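Local coordinates for carbohydrate binding protein, putative, cbp2D (Cellvibrio japonicus, PDB 7B21) that carries covalently bound heme c in its cytochrome c domain, the part described here, and probably takes part in electron transfer and polysaccharide binding, at residues Asp45-Thr53 with Phe61-Gly69. Sequence-based numbering, arbitrary orientation. Where two conformers were deposited one is given.
Sequences DLYRHSRDT and FISMWMPQG. With NA (sodium ion), chain C; HEC (heme c), chain B; EDO (1,2-ethanediol), chain D; EDO (1,2-ethanediol), chain E.
His49 lies flat between Trp65 and a propionate of the heme c. Its CB sits over the face of the Trp65 five-membered ring, 3.5 Å from the ring centroid, in a CH-pi contact. The same CB also meets Phe61 CE2. CG is anti to the backbone N (chi1 -169°), which carries the imidazole over the indole. CG packs on Trp65 CD2, and the His49 ring stacks face to face on the Trp65 six-membered ring, centroids 4.1 Å apart and planes 12° apart. The heme propionate carbon CGD covers the opposite face. ND1 accepts the backbone N-H of Arg51. CD2 lies against heme CBD and near Met66 CE; CE1 faces the propionate at CGD and O2D. At the tip, NE2 donates an almost straight bond of 2.9 Å to Gln68 OE1, in the ring plane. Both ring nitrogens are thus used, which fixes the rotation of the ring.

Trp65 NE1 donates to Asp52 OD2 at 3.0 Å, reaching it from above the carboxylate plane. OD2 also forms a salt bridge with Arg56. Tyr47 CB touches Phe61 CD2 at 3.5 Å, and the Tyr47 ring turns its edge to the Phe61 face. Ser50 N and OG bind the propionate beside His49. Met66 SD and His23 are the axial ligands of the iron. Tyr47, His49, Phe61 and Trp65 form an aromatic cluster that joins the propionate-binding loop to the methionine-ligand side of the pocket, in the His/Met heme site of a c-type cytochrome.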
loop_
_atom_site.group_PDB
_atom_site.type_symbol
_atom_site.label_atom_id
_atom_site.label_comp_id
_atom_site.label_asym_id
_atom_site.label_seq_id
_atom_site.Cartn_x
_atom_site.Cartn_y
_atom_site.Cartn_z
ATOM N N ASP A 45 -10.070 4.916 -7.040
ATOM C CA ASP A 45 -10.787 3.638 -7.213
ATOM C C ASP A 45 -9.841 2.533 -7.701
ATOM O O ASP A 45 -9.986 1.397 -7.228
ATOM C CB ASP A 45 -12.024 3.761 -8.070
ATOM C CG ASP A 45 -11.850 4.278 -9.432
ATOM O OD1 ASP A 45 -10.811 4.774 -9.768
ATOM O OD2 ASP A 45 -12.843 4.161 -10.143
ATOM N N LEU A 46 -8.960 2.865 -8.625
ATOM C CA LEU A 46 -8.030 1.911 -9.269
ATOM C C LEU A 46 -6.696 2.616 -9.346
ATOM O O LEU A 46 -6.626 3.850 -9.345
ATOM C CB LEU A 46 -8.489 1.555 -10.687
ATOM C CG LEU A 46 -9.812 0.826 -10.777
ATOM C CD1 LEU A 46 -10.304 0.817 -12.218
ATOM C CD2 LEU A 46 -9.650 -0.592 -10.314
ATOM N N TYR A 47 -5.653 1.824 -9.481
ATOM C CA TYR A 47 -4.271 2.298 -9.465
ATOM C C TYR A 47 -3.576 1.761 -10.704
ATOM O O TYR A 47 -3.553 0.551 -10.964
ATOM C CB TYR A 47 -3.563 1.828 -8.192
ATOM C CG TYR A 47 -4.073 2.520 -6.963
ATOM C CD1 TYR A 47 -5.229 2.125 -6.322
ATOM C CD2 TYR A 47 -3.419 3.628 -6.467
ATOM C CE1 TYR A 47 -5.732 2.832 -5.235
ATOM C CE2 TYR A 47 -3.892 4.324 -5.378
ATOM C CZ TYR A 47 -5.065 3.951 -4.763
ATOM O OH TYR A 47 -5.600 4.661 -3.727
ATOM N N ARG A 48 -2.928 2.674 -11.426
ATOM C CA ARG A 48 -2.167 2.311 -12.637
ATOM C C ARG A 48 -0.741 2.783 -12.454
ATOM O O ARG A 48 -0.430 3.953 -12.595
ATOM C CB ARG A 48 -2.760 2.879 -13.927
ATOM C CG ARG A 48 -2.058 2.345 -15.167
ATOM C CD ARG A 48 -2.744 2.840 -16.423
ATOM N NE ARG A 48 -1.947 2.508 -17.587
ATOM C CZ ARG A 48 -2.387 2.327 -18.810
ATOM N NH1 ARG A 48 -3.675 2.425 -19.084
ATOM N NH2 ARG A 48 -1.516 2.081 -19.766
ATOM N N HIS A 49 0.161 1.856 -12.167
ATOM C CA HIS A 49 1.595 2.149 -12.079
ATOM C C HIS A 49 2.035 2.748 -13.405
ATOM O O HIS A 49 1.521 2.373 -14.486
ATOM C CB HIS A 49 2.354 0.856 -11.791
ATOM C CG HIS A 49 3.782 1.042 -11.426
ATOM N ND1 HIS A 49 4.754 1.280 -12.378
ATOM C CD2 HIS A 49 4.399 1.016 -10.217
ATOM C CE1 HIS A 49 5.926 1.349 -11.755
ATOM N NE2 HIS A 49 5.742 1.209 -10.420
ATOM N N SER A 50 3.004 3.644 -13.342
ATOM C CA SER A 50 3.535 4.281 -14.573
ATOM C C SER A 50 4.030 3.260 -15.593
ATOM O O SER A 50 4.060 3.592 -16.767
ATOM C CB SER A 50 4.605 5.264 -14.245
ATOM O OG SER A 50 5.741 4.653 -13.679
ATOM N N ARG A 51 4.405 2.063 -15.190
ATOM C CA ARG A 51 4.909 1.027 -16.108
ATOM C C ARG A 51 3.840 0.000 -16.450
ATOM O O ARG A 51 4.135 -0.941 -17.195
ATOM C CB ARG A 51 6.115 0.317 -15.503
ATOM C CG ARG A 51 7.345 1.189 -15.266
ATOM C CD ARG A 51 8.473 0.351 -14.591
ATOM N NE ARG A 51 8.734 -0.983 -15.185
ATOM C CZ ARG A 51 9.255 -2.075 -14.588
ATOM N NH1 ARG A 51 9.715 -2.063 -13.345
ATOM N NH2 ARG A 51 9.405 -3.181 -15.301
ATOM N N ASP A 52 2.641 0.131 -15.913
ATOM C CA ASP A 52 1.570 -0.834 -16.187
ATOM C C ASP A 52 0.803 -0.416 -17.440
ATOM O O ASP A 52 0.869 0.706 -17.871
ATOM C CB ASP A 52 0.667 -0.992 -14.979
ATOM C CG ASP A 52 -0.019 -2.343 -14.836
ATOM O OD1 ASP A 52 -0.118 -3.096 -15.808
ATOM O OD2 ASP A 52 -0.449 -2.631 -13.693
ATOM N N THR A 53 0.065 -1.375 -17.932
ATOM C CA THR A 53 -0.741 -1.314 -19.141
ATOM C C THR A 53 -2.213 -1.201 -18.807
ATOM O O THR A 53 -3.000 -1.039 -19.761
ATOM C CB THR A 53 -0.539 -2.555 -20.018
ATOM O OG1 THR A 53 -0.853 -3.698 -19.218
ATOM C CG2 THR A 53 0.888 -2.652 -20.509
ATOM N N PHE A 61 -2.346 -3.959 -7.510
ATOM C CA PHE A 61 -1.227 -3.014 -7.692
ATOM C C PHE A 61 -0.113 -3.357 -6.717
ATOM O O PHE A 61 1.048 -3.404 -7.067
ATOM C CB PHE A 61 -1.755 -1.594 -7.481
ATOM C CG PHE A 61 -0.654 -0.543 -7.525
ATOM C CD1 PHE A 61 0.172 -0.317 -6.430
ATOM C CD2 PHE A 61 -0.474 0.240 -8.647
ATOM C CE1 PHE A 61 1.169 0.641 -6.488
ATOM C CE2 PHE A 61 0.480 1.238 -8.679
ATOM C CZ PHE A 61 1.313 1.421 -7.590
ATOM N N ILE A 62 -0.487 -3.563 -5.465
ATOM C CA ILE A 62 0.521 -3.879 -4.419
ATOM C C ILE A 62 1.211 -5.185 -4.769
ATOM O O ILE A 62 2.453 -5.288 -4.742
ATOM C CB ILE A 62 -0.103 -3.892 -3.023
ATOM C CG1 ILE A 62 -0.604 -2.495 -2.638
ATOM C CG2 ILE A 62 0.867 -4.458 -1.999
ATOM C CD1 ILE A 62 -1.489 -2.472 -1.423
ATOM N N SER A 63 0.443 -6.216 -5.079
ATOM C CA SER A 63 1.060 -7.518 -5.419
ATOM C C SER A 63 2.072 -7.332 -6.554
ATOM O O SER A 63 3.191 -7.823 -6.440
ATOM C CB SER A 63 0.029 -8.546 -5.792
ATOM O OG SER A 63 -0.705 -8.932 -4.652
ATOM N N MET A 64 1.665 -6.669 -7.629
ATOM C CA MET A 64 2.518 -6.544 -8.822
ATOM C C MET A 64 3.728 -5.636 -8.593
ATOM O O MET A 64 4.811 -5.934 -9.114
ATOM C CB MET A 64 1.684 -5.948 -9.942
ATOM C CG MET A 64 0.635 -6.863 -10.501
ATOM S SD MET A 64 -0.372 -6.067 -11.791
ATOM C CE MET A 64 0.856 -5.955 -13.101
ATOM N N TRP A 65 3.551 -4.534 -7.880
ATOM C CA TRP A 65 4.480 -3.411 -8.015
ATOM C C TRP A 65 5.168 -3.020 -6.710
ATOM O O TRP A 65 6.099 -2.202 -6.790
ATOM C CB TRP A 65 3.795 -2.181 -8.615
ATOM C CG TRP A 65 3.249 -2.393 -9.981
ATOM C CD1 TRP A 65 1.932 -2.486 -10.322
ATOM C CD2 TRP A 65 3.989 -2.557 -11.204
ATOM N NE1 TRP A 65 1.804 -2.680 -11.680
ATOM C CE2 TRP A 65 3.043 -2.724 -12.238
ATOM C CE3 TRP A 65 5.351 -2.474 -11.506
ATOM C CZ2 TRP A 65 3.425 -2.877 -13.562
ATOM C CZ3 TRP A 65 5.706 -2.579 -12.829
ATOM C CH2 TRP A 65 4.763 -2.802 -13.838
ATOM N N MET A 66 4.748 -3.509 -5.551
ATOM C CA MET A 66 5.274 -2.966 -4.289
ATOM C C MET A 66 5.649 -4.102 -3.362
ATOM O O MET A 66 5.076 -5.189 -3.396
ATOM C CB MET A 66 4.247 -2.044 -3.641
ATOM C CG MET A 66 3.935 -0.803 -4.471
ATOM S SD MET A 66 5.310 0.372 -4.575
ATOM C CE MET A 66 5.155 0.877 -6.274
ATOM N N PRO A 67 6.618 -3.902 -2.456
ATOM C CA PRO A 67 7.472 -2.718 -2.385
ATOM C C PRO A 67 8.354 -2.628 -3.625
ATOM O O PRO A 67 8.845 -3.629 -4.109
ATOM C CB PRO A 67 8.314 -2.956 -1.120
ATOM C CG PRO A 67 8.402 -4.473 -1.013
ATOM C CD PRO A 67 7.055 -4.939 -1.527
ATOM N N GLN A 68 8.548 -1.427 -4.114
ATOM C CA GLN A 68 9.321 -1.247 -5.338
ATOM C C GLN A 68 10.769 -1.637 -5.035
ATOM O O GLN A 68 11.373 -1.161 -4.088
ATOM C CB GLN A 68 9.091 0.181 -5.830
ATOM C CG GLN A 68 9.692 0.400 -7.203
ATOM C CD GLN A 68 8.989 1.446 -8.034
ATOM O OE1 GLN A 68 7.796 1.361 -8.381
ATOM N NE2 GLN A 68 9.769 2.441 -8.456
ATOM N N GLY A 69 11.281 -2.542 -5.844
ATOM C CA GLY A 69 12.597 -3.147 -5.676
ATOM C C GLY A 69 12.560 -4.557 -5.101
ATOM O O GLY A 69 13.575 -5.240 -5.134
HETATM NA NA NA C . 4.100 -7.003 -4.331
HETATM FE FE HEC B . 4.942 2.210 -3.186
HETATM C CHA HEC B . 3.466 4.009 -5.665
HETATM C CHB HEC B . 1.911 1.106 -2.163
HETATM C CHC HEC B . 6.472 0.227 -0.894
HETATM C CHD HEC B . 7.937 3.581 -3.996
HETATM N NA HEC B . 3.086 2.505 -3.782
HETATM C C1A HEC B . 2.636 3.361 -4.772
HETATM C C2A HEC B . 1.213 3.446 -4.765
HETATM C C3A HEC B . 0.773 2.604 -3.820
HETATM C C4A HEC B . 1.945 2.028 -3.187
HETATM C CMA HEC B . -0.637 2.244 -3.469
HETATM C CAA HEC B . 0.370 4.317 -5.670
HETATM C CBA HEC B . 0.150 5.710 -5.035
HETATM C CGA HEC B . -0.768 6.623 -5.756
HETATM O O1A HEC B . -1.351 6.250 -6.782
HETATM O O2A HEC B . -0.956 7.770 -5.224
HETATM N NB HEC B . 4.312 0.890 -1.809
HETATM C C1B HEC B . 3.012 0.565 -1.528
HETATM C C2B HEC B . 2.960 -0.431 -0.505
HETATM C C3B HEC B . 4.246 -0.742 -0.171
HETATM C C4B HEC B . 5.090 0.158 -0.982
HETATM C CMB HEC B . 1.722 -1.031 0.076
HETATM C CAB HEC B . 4.743 -1.772 0.778
HETATM C CBB HEC B . 4.323 -3.177 0.442
HETATM N NC HEC B . 6.810 1.947 -2.567
HETATM C C1C HEC B . 7.262 1.126 -1.582
HETATM C C2C HEC B . 8.655 1.319 -1.333
HETATM C C3C HEC B . 9.063 2.336 -2.148
HETATM C C4C HEC B . 7.932 2.697 -2.949
HETATM C CMC HEC B . 9.437 0.597 -0.268
HETATM C CAC HEC B . 10.389 3.024 -2.199
HETATM C CBC HEC B . 11.582 2.188 -2.396
HETATM N ND HEC B . 5.583 3.467 -4.605
HETATM C C1D HEC B . 6.860 3.888 -4.809
HETATM C C2D HEC B . 6.943 4.682 -6.026
HETATM C C3D HEC B . 5.710 4.756 -6.537
HETATM C C4D HEC B . 4.833 4.034 -5.607
HETATM C CMD HEC B . 8.202 5.294 -6.564
HETATM C CAD HEC B . 5.287 5.311 -7.856
HETATM C CBD HEC B . 5.221 4.123 -8.900
HETATM C CGD HEC B . 4.981 4.564 -10.310
HETATM O O1D HEC B . 3.804 4.630 -10.749
HETATM O O2D HEC B . 5.994 4.860 -11.013
HETATM C C1 EDO D . -2.752 6.824 -12.379
HETATM O O1 EDO D . -1.372 6.630 -12.194
HETATM C C2 EDO D . -3.494 6.567 -11.121
HETATM O O2 EDO D . -3.191 5.324 -10.557
HETATM C C1 EDO E . -7.719 5.020 -17.014
HETATM O O1 EDO E . -8.772 4.118 -17.213
HETATM C C2 EDO E . -6.510 4.662 -17.800
HETATM O O2 EDO E . -5.987 3.365 -17.591
#